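Long-range contact in methylxanthine N1-demethylase NdmA (Pseudomonas putida, PDB 6ICN), which removes the N1-methyl group of caffeine as a Rieske non-heme iron oxygenase, yielding theobromine and formaldehyde at the expense of NADH and oxygen: residues L140-L145 / V265-S270. Residues are numbered along the deposited sequence; the frame is centred on the assembly and turned at random.
Sequences LIWIRL and VLFNVS. With CFF (caffeine), chain F.
Trp-142 and Phe-267 meet edge to edge across the gap between two β-sheets: indole CH2 of Trp-142 lies 4.0 Å from Phe-267 CZ, each atom near the plane of the other's ring, so this pair is not a stack. Phe-267 reaches that position with its ring anti to the backbone N (chi1 177°). Beside this pair is the second tight point, where Val-269 CG1, placed between its own N and carbonyl carbon (chi1 57°), lies 4.1 Å from Leu-140 CD1, the two side chains meeting tip to tip. The same Val-269 CG1 stands oblique to the indole, 4.2 Å from Trp-142 CH2. The loose corner is Leu-140 with Phe-267, where Leu-140 CD1 stands 4.5 Å from Phe-267 CE2, at the ring edge. All four side chains are buried, yet they bury just 139 Å² between the segments, whose strand axes stay 11.4 Å apart at a 43° angle. Neighbours add to the packing: Pro-37 touches both Trp-142 and Val-269, the ring of Phe-157 meets that of Phe-267, and Trp-142 NE1 is hydrogen-bonded to Arg-137 O. Leu-266, just before Phe-267, is turned to the opposite side of strand 263-274, its CD1 3.4 Å from caffeine C4. One sheet thus makes apolar contact with the Rieske domain and lines the substrate pocket behind, within the Rieske-plus-catalytic-domain layout of Rieske oxygenases.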
loop_
_atom_site.group_PDB
_atom_site.type_symbol
_atom_site.label_atom_id
_atom_site.label_comp_id
_atom_site.label_asym_id
_atom_site.label_seq_id
_atom_site.Cartn_x
_atom_site.Cartn_y
_atom_site.Cartn_z
ATOM N N LEU A 140 -26.910 4.612 -22.378
ATOM C CA LEU A 140 -25.777 3.731 -22.612
ATOM C C LEU A 140 -25.341 3.837 -24.066
ATOM O O LEU A 140 -26.116 4.226 -24.947
ATOM C CB LEU A 140 -26.129 2.270 -22.288
ATOM C CG LEU A 140 -26.789 1.964 -20.931
ATOM C CD1 LEU A 140 -27.063 0.465 -20.752
ATOM C CD2 LEU A 140 -25.976 2.500 -19.770
ATOM N N ILE A 141 -24.102 3.437 -24.313
ATOM C CA ILE A 141 -23.543 3.340 -25.660
ATOM C C ILE A 141 -23.502 1.868 -26.033
ATOM O O ILE A 141 -22.937 1.049 -25.285
ATOM C CB ILE A 141 -22.132 3.955 -25.734
ATOM C CG1 ILE A 141 -22.157 5.427 -25.336
ATOM C CG2 ILE A 141 -21.532 3.748 -27.125
ATOM C CD1 ILE A 141 -23.019 6.260 -26.220
ATOM N N TRP A 142 -24.093 1.528 -27.189
ATOM C CA TRP A 142 -24.239 0.152 -27.647
ATOM C C TRP A 142 -23.438 -0.076 -28.922
ATOM O O TRP A 142 -23.399 0.790 -29.800
ATOM C CB TRP A 142 -25.708 -0.167 -27.936
ATOM C CG TRP A 142 -26.637 0.079 -26.807
ATOM C CD1 TRP A 142 -27.152 1.288 -26.401
ATOM C CD2 TRP A 142 -27.196 -0.910 -25.940
ATOM N NE1 TRP A 142 -27.991 1.098 -25.323
ATOM C CE2 TRP A 142 -28.020 -0.238 -25.013
ATOM C CE3 TRP A 142 -27.040 -2.303 -25.824
ATOM C CZ2 TRP A 142 -28.732 -0.908 -24.017
ATOM C CZ3 TRP A 142 -27.745 -2.964 -24.843
ATOM C CH2 TRP A 142 -28.577 -2.269 -23.947
ATOM N N ILE A 143 -22.799 -1.242 -29.035
ATOM C CA ILE A 143 -22.007 -1.596 -30.207
ATOM C C ILE A 143 -22.440 -2.961 -30.733
ATOM O O ILE A 143 -22.643 -3.899 -29.957
ATOM C CB ILE A 143 -20.493 -1.600 -29.899
ATOM C CG1 ILE A 143 -20.015 -0.174 -29.616
ATOM C CG2 ILE A 143 -19.695 -2.190 -31.071
ATOM C CD1 ILE A 143 -18.547 -0.130 -29.177
ATOM N N ARG A 144 -22.587 -3.071 -32.063
ATOM C CA ARG A 144 -22.781 -4.366 -32.717
ATOM C C ARG A 144 -21.581 -4.637 -33.608
ATOM O O ARG A 144 -21.341 -3.905 -34.577
ATOM C CB ARG A 144 -24.073 -4.409 -33.540
ATOM C CG ARG A 144 -24.265 -5.765 -34.258
ATOM C CD ARG A 144 -25.636 -5.834 -34.920
ATOM N NE ARG A 144 -25.821 -4.767 -35.911
ATOM C CZ ARG A 144 -26.976 -4.514 -36.520
ATOM N NH1 ARG A 144 -28.048 -5.251 -36.253
ATOM N NH2 ARG A 144 -27.063 -3.534 -37.413
ATOM N N LEU A 145 -20.834 -5.699 -33.289
ATOM C CA LEU A 145 -19.582 -5.945 -33.996
ATOM C C LEU A 145 -19.810 -6.470 -35.408
ATOM O O LEU A 145 -19.052 -6.130 -36.325
ATOM C CB LEU A 145 -18.717 -6.928 -33.210
ATOM C CG LEU A 145 -18.094 -6.341 -31.941
ATOM C CD1 LEU A 145 -17.508 -7.455 -31.102
ATOM C CD2 LEU A 145 -17.021 -5.321 -32.308
ATOM N N VAL A 265 -39.049 -0.515 -12.057
ATOM C CA VAL A 265 -38.515 -1.244 -13.206
ATOM C C VAL A 265 -37.009 -1.397 -13.034
ATOM O O VAL A 265 -36.315 -0.415 -12.751
ATOM C CB VAL A 265 -38.822 -0.529 -14.533
ATOM C CG1 VAL A 265 -38.343 -1.365 -15.711
ATOM C CG2 VAL A 265 -40.324 -0.222 -14.650
ATOM N N LEU A 266 -36.509 -2.615 -13.221
ATOM C CA LEU A 266 -35.077 -2.895 -13.207
ATOM C C LEU A 266 -34.649 -3.328 -14.599
ATOM O O LEU A 266 -35.215 -4.272 -15.165
ATOM C CB LEU A 266 -34.723 -3.984 -12.196
ATOM C CG LEU A 266 -35.147 -3.710 -10.758
ATOM C CD1 LEU A 266 -35.144 -5.016 -9.981
ATOM C CD2 LEU A 266 -34.202 -2.696 -10.107
ATOM N N PHE A 267 -33.653 -2.650 -15.153
ATOM C CA PHE A 267 -33.119 -2.994 -16.463
ATOM C C PHE A 267 -31.658 -3.356 -16.260
ATOM O O PHE A 267 -30.837 -2.498 -15.903
ATOM C CB PHE A 267 -33.293 -1.839 -17.449
ATOM C CG PHE A 267 -32.701 -2.089 -18.806
ATOM C CD1 PHE A 267 -33.366 -2.877 -19.746
ATOM C CD2 PHE A 267 -31.484 -1.523 -19.159
ATOM C CE1 PHE A 267 -32.828 -3.082 -20.998
ATOM C CE2 PHE A 267 -30.924 -1.729 -20.428
ATOM C CZ PHE A 267 -31.598 -2.509 -21.350
ATOM N N ASN A 268 -31.337 -4.628 -16.445
ATOM C CA ASN A 268 -29.985 -5.114 -16.198
ATOM C C ASN A 268 -29.438 -5.736 -17.471
ATOM O O ASN A 268 -30.107 -6.564 -18.099
ATOM C CB ASN A 268 -29.972 -6.128 -15.043
ATOM C CG ASN A 268 -28.558 -6.407 -14.533
ATOM O OD1 ASN A 268 -27.922 -7.363 -14.983
ATOM N ND2 ASN A 268 -28.048 -5.553 -13.611
ATOM N N VAL A 269 -28.232 -5.331 -17.869
ATOM C CA VAL A 269 -27.602 -5.901 -19.060
ATOM C C VAL A 269 -26.095 -6.047 -18.829
ATOM O O VAL A 269 -25.457 -5.195 -18.198
ATOM C CB VAL A 269 -27.932 -5.054 -20.314
ATOM C CG1 VAL A 269 -27.500 -3.570 -20.130
ATOM C CG2 VAL A 269 -27.331 -5.673 -21.582
ATOM N N SER A 270 -25.529 -7.143 -19.331
ATOM C CA SER A 270 -24.115 -7.461 -19.157
ATOM C C SER A 270 -23.368 -7.239 -20.466
ATOM O O SER A 270 -23.785 -7.748 -21.515
ATOM C CB SER A 270 -23.906 -8.917 -18.709
ATOM O OG SER A 270 -24.592 -9.230 -17.511
HETATM N N1 CFF F . -32.819 -8.864 -8.809
HETATM C C2 CFF F . -34.115 -8.801 -8.366
HETATM C C10 CFF F . -32.362 -10.035 -9.536
HETATM C C6 CFF F . -31.969 -7.860 -8.576
HETATM N N3 CFF F . -34.549 -7.710 -7.684
HETATM O O11 CFF F . -34.867 -9.703 -8.578
HETATM C C12 CFF F . -35.925 -7.632 -7.206
HETATM C C4 CFF F . -33.689 -6.692 -7.444
HETATM C C5 CFF F . -32.417 -6.749 -7.886
HETATM N N9 CFF F . -33.851 -5.519 -6.807
HETATM O O13 CFF F . -30.834 -7.920 -8.966
HETATM N N7 CFF F . -31.801 -5.607 -7.527
HETATM C C8 CFF F . -32.685 -4.853 -6.862
HETATM C C14 CFF F . -30.483 -5.015 -7.667
#